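Local coordinates for DUF5037 domain-containing protein (Ruminococcus gnavus, PDB 4GL6) that is of unknown function, a member of the DUF5037 family whose single chain combines two four-stranded beta sheets with flanking helices, at residues 156-168 with 225-238. Numbering follows the deposited sequence.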
loop_
_atom_site.group_PDB
_atom_site.type_symbol
_atom_site.label_atom_id
_atom_site.label_comp_id
_atom_site.label_asym_id
_atom_site.label_seq_id
_atom_site.Cartn_x
_atom_site.Cartn_y
_atom_site.Cartn_z
ATOM N N ASP A 156 -24.573 1.331 7.460
ATOM C CA ASP A 156 -23.324 1.209 8.232
ATOM C C ASP A 156 -23.036 -0.252 8.646
ATOM O O ASP A 156 -21.902 -0.696 8.557
ATOM C CB ASP A 156 -23.366 2.078 9.496
ATOM C CG ASP A 156 -23.308 3.591 9.214
ATOM O OD1 ASP A 156 -22.910 4.037 8.116
ATOM O OD2 ASP A 156 -23.654 4.347 10.141
ATOM N N GLU A 157 -24.083 -0.984 9.038
ATOM C CA GLU A 157 -23.988 -2.387 9.471
ATOM C C GLU A 157 -23.489 -3.231 8.297
ATOM O O GLU A 157 -22.537 -3.984 8.444
ATOM C CB GLU A 157 -25.349 -2.937 9.982
ATOM C CG GLU A 157 -25.885 -2.395 11.319
ATOM C CD GLU A 157 -26.280 -0.909 11.333
ATOM O OE1 GLU A 157 -26.535 -0.309 10.257
ATOM O OE2 GLU A 157 -26.324 -0.321 12.437
ATOM N N GLU A 158 -24.141 -3.072 7.138
ATOM C CA GLU A 158 -23.778 -3.776 5.891
ATOM C C GLU A 158 -22.342 -3.473 5.463
ATOM O O GLU A 158 -21.621 -4.366 5.026
ATOM C CB GLU A 158 -24.745 -3.414 4.740
ATOM C CG GLU A 158 -26.167 -3.960 4.875
ATOM C CD GLU A 158 -27.184 -3.350 3.904
ATOM O OE1 GLU A 158 -27.084 -2.161 3.524
ATOM O OE2 GLU A 158 -28.136 -4.065 3.541
ATOM N N GLU A 159 -21.931 -2.215 5.606
ATOM C CA GLU A 159 -20.589 -1.789 5.219
ATOM C C GLU A 159 -19.534 -2.444 6.111
ATOM O O GLU A 159 -18.564 -3.018 5.611
ATOM C CB GLU A 159 -20.488 -0.255 5.269
ATOM C CG GLU A 159 -19.197 0.322 4.705
ATOM C CD GLU A 159 -19.129 1.860 4.670
ATOM O OE1 GLU A 159 -20.160 2.553 4.893
ATOM O OE2 GLU A 159 -18.015 2.369 4.381
ATOM N N TYR A 160 -19.744 -2.341 7.426
ATOM C CA TYR A 160 -18.852 -2.908 8.448
ATOM C C TYR A 160 -18.743 -4.426 8.307
ATOM O O TYR A 160 -17.638 -4.968 8.338
ATOM C CB TYR A 160 -19.360 -2.528 9.841
ATOM C CG TYR A 160 -18.514 -2.988 11.007
ATOM C CD1 TYR A 160 -17.496 -2.169 11.530
ATOM C CD2 TYR A 160 -18.751 -4.226 11.627
ATOM C CE1 TYR A 160 -16.725 -2.588 12.611
ATOM C CE2 TYR A 160 -17.989 -4.654 12.710
ATOM C CZ TYR A 160 -16.976 -3.842 13.201
ATOM O OH TYR A 160 -16.231 -4.296 14.267
ATOM N N GLN A 161 -19.888 -5.096 8.137
ATOM C CA GLN A 161 -19.925 -6.560 7.941
ATOM C C GLN A 161 -19.062 -7.014 6.759
ATOM O O GLN A 161 -18.358 -8.006 6.867
ATOM C CB GLN A 161 -21.366 -7.095 7.801
ATOM C CG GLN A 161 -22.146 -7.186 9.113
ATOM C CD GLN A 161 -23.597 -7.562 8.898
ATOM O OE1 GLN A 161 -23.905 -8.373 8.026
ATOM N NE2 GLN A 161 -24.497 -6.983 9.699
HETATM N N MSE A 162 -19.109 -6.274 5.658
HETATM C CA MSE A 162 -18.283 -6.572 4.476
HETATM C C MSE A 162 -16.787 -6.463 4.780
HETATM O O MSE A 162 -16.008 -7.301 4.317
HETATM C CB MSE A 162 -18.622 -5.656 3.277
HETATM C CG MSE A 162 -19.924 -5.983 2.563
HETATM SE SE MSE A 162 -20.193 -4.895 0.962
HETATM C CE MSE A 162 -20.009 -3.121 1.758
ATOM N N TYR A 163 -16.396 -5.443 5.540
ATOM C CA TYR A 163 -14.982 -5.264 5.885
ATOM C C TYR A 163 -14.533 -6.391 6.807
ATOM O O TYR A 163 -13.505 -7.024 6.547
ATOM C CB TYR A 163 -14.688 -3.869 6.477
ATOM C CG TYR A 163 -15.138 -2.679 5.630
ATOM C CD1 TYR A 163 -15.258 -2.772 4.232
ATOM C CD2 TYR A 163 -15.370 -1.430 6.220
ATOM C CE1 TYR A 163 -15.659 -1.681 3.477
ATOM C CE2 TYR A 163 -15.744 -0.333 5.461
ATOM C CZ TYR A 163 -15.895 -0.463 4.089
ATOM O OH TYR A 163 -16.278 0.606 3.306
ATOM N N GLU A 164 -15.337 -6.668 7.840
ATOM C CA GLU A 164 -15.115 -7.799 8.775
ATOM C C GLU A 164 -14.876 -9.116 7.984
ATOM O O GLU A 164 -13.921 -9.844 8.260
ATOM C CB GLU A 164 -16.316 -7.904 9.736
ATOM C CG GLU A 164 -16.157 -8.723 11.013
ATOM C CD GLU A 164 -17.332 -8.481 11.990
ATOM O OE1 GLU A 164 -17.121 -8.034 13.147
ATOM O OE2 GLU A 164 -18.492 -8.647 11.570
ATOM N N GLU A 165 -15.702 -9.365 6.962
ATOM C CA GLU A 165 -15.560 -10.550 6.097
ATOM C C GLU A 165 -14.245 -10.573 5.311
ATOM O O GLU A 165 -13.614 -11.635 5.208
ATOM C CB GLU A 165 -16.781 -10.732 5.160
ATOM C CG GLU A 165 -16.566 -11.792 4.055
ATOM C CD GLU A 165 -17.809 -12.436 3.457
ATOM O OE1 GLU A 165 -18.951 -12.113 3.855
ATOM O OE2 GLU A 165 -17.611 -13.312 2.579
ATOM N N VAL A 166 -13.855 -9.439 4.729
ATOM C CA VAL A 166 -12.581 -9.370 3.978
ATOM C C VAL A 166 -11.402 -9.684 4.921
ATOM O O VAL A 166 -10.598 -10.589 4.656
ATOM C CB VAL A 166 -12.386 -7.999 3.308
ATOM C CG1 VAL A 166 -10.999 -7.865 2.702
ATOM C CG2 VAL A 166 -13.450 -7.786 2.243
ATOM N N TYR A 167 -11.352 -8.983 6.045
ATOM C CA TYR A 167 -10.274 -9.179 7.030
ATOM C C TYR A 167 -10.251 -10.555 7.713
ATOM O O TYR A 167 -9.181 -11.108 7.941
ATOM C CB TYR A 167 -10.212 -7.986 8.016
ATOM C CG TYR A 167 -9.441 -6.803 7.442
ATOM C CD1 TYR A 167 -9.944 -6.061 6.369
ATOM C CD2 TYR A 167 -8.188 -6.435 7.951
ATOM C CE1 TYR A 167 -9.237 -4.981 5.834
ATOM C CE2 TYR A 167 -7.479 -5.348 7.420
ATOM C CZ TYR A 167 -8.001 -4.634 6.358
ATOM O OH TYR A 167 -7.291 -3.578 5.841
ATOM N N ARG A 168 -11.409 -11.133 7.986
ATOM C CA ARG A 168 -11.463 -12.473 8.594
ATOM C C ARG A 168 -11.245 -13.622 7.588
ATOM O O ARG A 168 -10.392 -14.483 7.791
ATOM C CB ARG A 168 -12.806 -12.675 9.287
ATOM C CG ARG A 168 -12.955 -14.010 10.018
ATOM C CD ARG A 168 -14.363 -14.227 10.535
ATOM N NE ARG A 168 -15.382 -14.218 9.466
ATOM C CZ ARG A 168 -16.358 -13.312 9.282
ATOM N NH1 ARG A 168 -16.559 -12.276 10.114
ATOM N NH2 ARG A 168 -17.185 -13.465 8.246
ATOM N N ASP A 225 -11.196 -13.230 15.075
ATOM C CA ASP A 225 -12.142 -13.181 13.956
ATOM C C ASP A 225 -12.878 -11.851 13.827
ATOM O O ASP A 225 -13.638 -11.672 12.880
ATOM C CB ASP A 225 -13.126 -14.366 14.058
ATOM C CG ASP A 225 -12.437 -15.724 13.841
ATOM O OD1 ASP A 225 -11.326 -15.792 13.258
ATOM O OD2 ASP A 225 -13.019 -16.746 14.246
ATOM N N LYS A 226 -12.605 -10.920 14.740
ATOM C CA LYS A 226 -13.251 -9.602 14.801
ATOM C C LYS A 226 -12.213 -8.501 14.905
ATOM O O LYS A 226 -11.073 -8.767 15.284
ATOM C CB LYS A 226 -14.163 -9.531 16.030
ATOM C CG LYS A 226 -15.214 -10.651 16.059
ATOM C CD LYS A 226 -16.554 -10.180 16.601
ATOM C CE LYS A 226 -17.611 -11.264 16.486
ATOM N NZ LYS A 226 -18.951 -10.727 16.845
ATOM N N PHE A 227 -12.617 -7.276 14.555
ATOM C CA PHE A 227 -11.768 -6.095 14.692
ATOM C C PHE A 227 -11.733 -5.704 16.152
ATOM O O PHE A 227 -12.644 -6.053 16.913
ATOM C CB PHE A 227 -12.333 -4.880 13.945
ATOM C CG PHE A 227 -12.336 -5.019 12.455
ATOM C CD1 PHE A 227 -11.131 -5.149 11.751
ATOM C CD2 PHE A 227 -13.528 -4.945 11.729
ATOM C CE1 PHE A 227 -11.115 -5.260 10.368
ATOM C CE2 PHE A 227 -13.517 -5.052 10.339
ATOM C CZ PHE A 227 -12.312 -5.205 9.659
ATOM N N ASP A 228 -10.720 -4.935 16.542
ATOM C CA ASP A 228 -10.639 -4.443 17.925
ATOM C C ASP A 228 -11.735 -3.419 18.242
ATOM O O ASP A 228 -12.124 -3.272 19.403
ATOM C CB ASP A 228 -9.247 -3.860 18.264
ATOM C CG ASP A 228 -8.220 -4.924 18.661
ATOM O OD1 ASP A 228 -8.421 -6.147 18.452
ATOM O OD2 ASP A 228 -7.183 -4.526 19.217
ATOM N N ASP A 229 -12.233 -2.744 17.209
ATOM C CA ASP A 229 -13.238 -1.697 17.344
ATOM C C ASP A 229 -14.567 -2.182 16.721
ATOM O O ASP A 229 -14.635 -2.510 15.531
ATOM C CB ASP A 229 -12.672 -0.418 16.719
ATOM C CG ASP A 229 -11.368 0.037 17.408
ATOM O OD1 ASP A 229 -11.391 0.364 18.621
ATOM O OD2 ASP A 229 -10.314 0.049 16.737
ATOM N N ASN A 230 -15.594 -2.259 17.562
ATOM C CA ASN A 230 -16.919 -2.726 17.170
ATOM C C ASN A 230 -17.707 -1.750 16.262
ATOM O O ASN A 230 -17.301 -0.599 16.050
ATOM C CB ASN A 230 -17.748 -3.099 18.423
ATOM C CG ASN A 230 -18.018 -1.917 19.360
ATOM O OD1 ASN A 230 -17.958 -0.752 18.977
ATOM N ND2 ASN A 230 -18.304 -2.228 20.602
ATOM N N LEU A 231 -18.849 -2.233 15.764
ATOM C CA LEU A 231 -19.776 -1.463 14.920
ATOM C C LEU A 231 -20.108 -0.076 15.454
ATOM O O LEU A 231 -20.195 0.855 14.684
ATOM C CB LEU A 231 -21.093 -2.232 14.745
ATOM C CG LEU A 231 -22.233 -1.555 13.974
ATOM C CD1 LEU A 231 -21.805 -1.324 12.533
ATOM C CD2 LEU A 231 -23.537 -2.331 14.100
ATOM N N GLU A 232 -20.304 0.044 16.763
ATOM C CA GLU A 232 -20.694 1.326 17.389
ATOM C C GLU A 232 -19.582 2.359 17.248
ATOM O O GLU A 232 -19.848 3.501 16.905
ATOM C CB GLU A 232 -21.097 1.110 18.853
ATOM C CG GLU A 232 -22.300 0.164 19.011
ATOM C CD GLU A 232 -22.108 -0.815 20.175
ATOM O OE1 GLU A 232 -22.058 -0.395 21.358
ATOM O OE2 GLU A 232 -21.992 -2.029 19.899
ATOM N N ILE A 233 -18.343 1.926 17.468
ATOM C CA ILE A 233 -17.145 2.766 17.298
ATOM C C ILE A 233 -16.973 3.198 15.828
ATOM O O ILE A 233 -16.515 4.308 15.550
ATOM C CB ILE A 233 -15.877 2.038 17.845
ATOM C CG1 ILE A 233 -15.964 1.894 19.381
ATOM C CG2 ILE A 233 -14.596 2.777 17.476
ATOM C CD1 ILE A 233 -15.033 0.851 19.968
ATOM N N PHE A 234 -17.322 2.301 14.906
ATOM C CA PHE A 234 -17.280 2.566 13.462
ATOM C C PHE A 234 -18.281 3.649 13.082
ATOM O O PHE A 234 -17.905 4.612 12.401
ATOM C CB PHE A 234 -17.521 1.279 12.666
ATOM C CG PHE A 234 -17.720 1.492 11.201
ATOM C CD1 PHE A 234 -16.654 1.851 10.386
ATOM C CD2 PHE A 234 -18.966 1.290 10.616
ATOM C CE1 PHE A 234 -16.825 2.046 9.019
ATOM C CE2 PHE A 234 -19.146 1.477 9.252
ATOM C CZ PHE A 234 -18.074 1.857 8.455
ATOM N N LYS A 235 -19.528 3.504 13.539
ATOM C CA LYS A 235 -20.575 4.503 13.272
ATOM C C LYS A 235 -20.192 5.896 13.802
ATOM O O LYS A 235 -20.314 6.879 13.074
ATOM C CB LYS A 235 -21.956 4.056 13.793
ATOM C CG LYS A 235 -22.547 2.912 12.984
ATOM C CD LYS A 235 -24.050 2.702 13.144
ATOM C CE LYS A 235 -24.413 1.986 14.429
ATOM N NZ LYS A 235 -25.847 1.580 14.426
ATOM N N ALA A 236 -19.681 5.949 15.032
ATOM C CA ALA A 236 -19.233 7.198 15.654
ATOM C C ALA A 236 -18.063 7.821 14.868
ATOM O O ALA A 236 -18.092 9.021 14.590
ATOM C CB ALA A 236 -18.859 6.986 17.119
ATOM N N ALA A 237 -17.081 6.998 14.486
ATOM C CA ALA A 237 -15.908 7.454 13.710
ATOM C C ALA A 237 -16.290 8.026 12.340
ATOM O O ALA A 237 -15.757 9.064 11.925
ATOM C CB ALA A 237 -14.919 6.321 13.528
ATOM N N LYS A 238 -17.233 7.352 11.679
ATOM C CA LYS A 238 -17.758 7.732 10.357
ATOM C C LYS A 238 -18.476 9.108 10.385
ATOM O O LYS A 238 -18.420 9.815 9.386
ATOM C CB LYS A 238 -18.649 6.591 9.807
ATOM C CG LYS A 238 -18.984 6.664 8.331
ATOM C CD LYS A 238 -19.833 5.478 7.846
ATOM C CE LYS A 238 -20.388 5.745 6.433
ATOM N NZ LYS A 238 -21.385 4.799 5.859
#
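An aromatic cluster of Tyr160, Tyr167, Phe227 and Phe234 joins helix 156-168 to the loop and C-terminal helix of 225-238, the two helix axes running at 116° to each other. Tyr160 is central. With CG anti to the backbone nitrogen (chi1 -177°), its ring reaches across to the turn before the second helix, where OH donates to Asp229 O at 2.7 Å, the donor tilted 22° from the carbonyl plane. Leu231 CA lies over one face of this ring in a CH-pi contact, 4.0 Å from the centroid. Phe227 directs its edge toward the ring in an offset edge-to-face pair, while its CE1 meets Tyr167 CG at 3.7 Å. Phe234 fits as a knob among Asp156, Glu159, Tyr160 and Tyr163; it also packs edge-to-face with Phe216 of strand 215-220. Cutting Tyr160 back to an alanine is likely to open a gap between Phe227 and Phe234 and to leave Asp229 O without its hydroxyl donor. Beyond the rings, Lys238 NZ bridges Asp156 OD1 (2.8 Å) and Glu159 OE1 (2.7 Å). The other oxygen of Glu159, OE2, accepts from Tyr163 OH and is also hydrogen-bonded to Tyr181 of strand 175-182. Lys235 NZ pairs with Glu157 OE2 at 2.8 Å. Acidic groups on one helix thus face lysines on the other, and this charge pairing probably helps keep the buried Glu159 ionised beside the aromatic core.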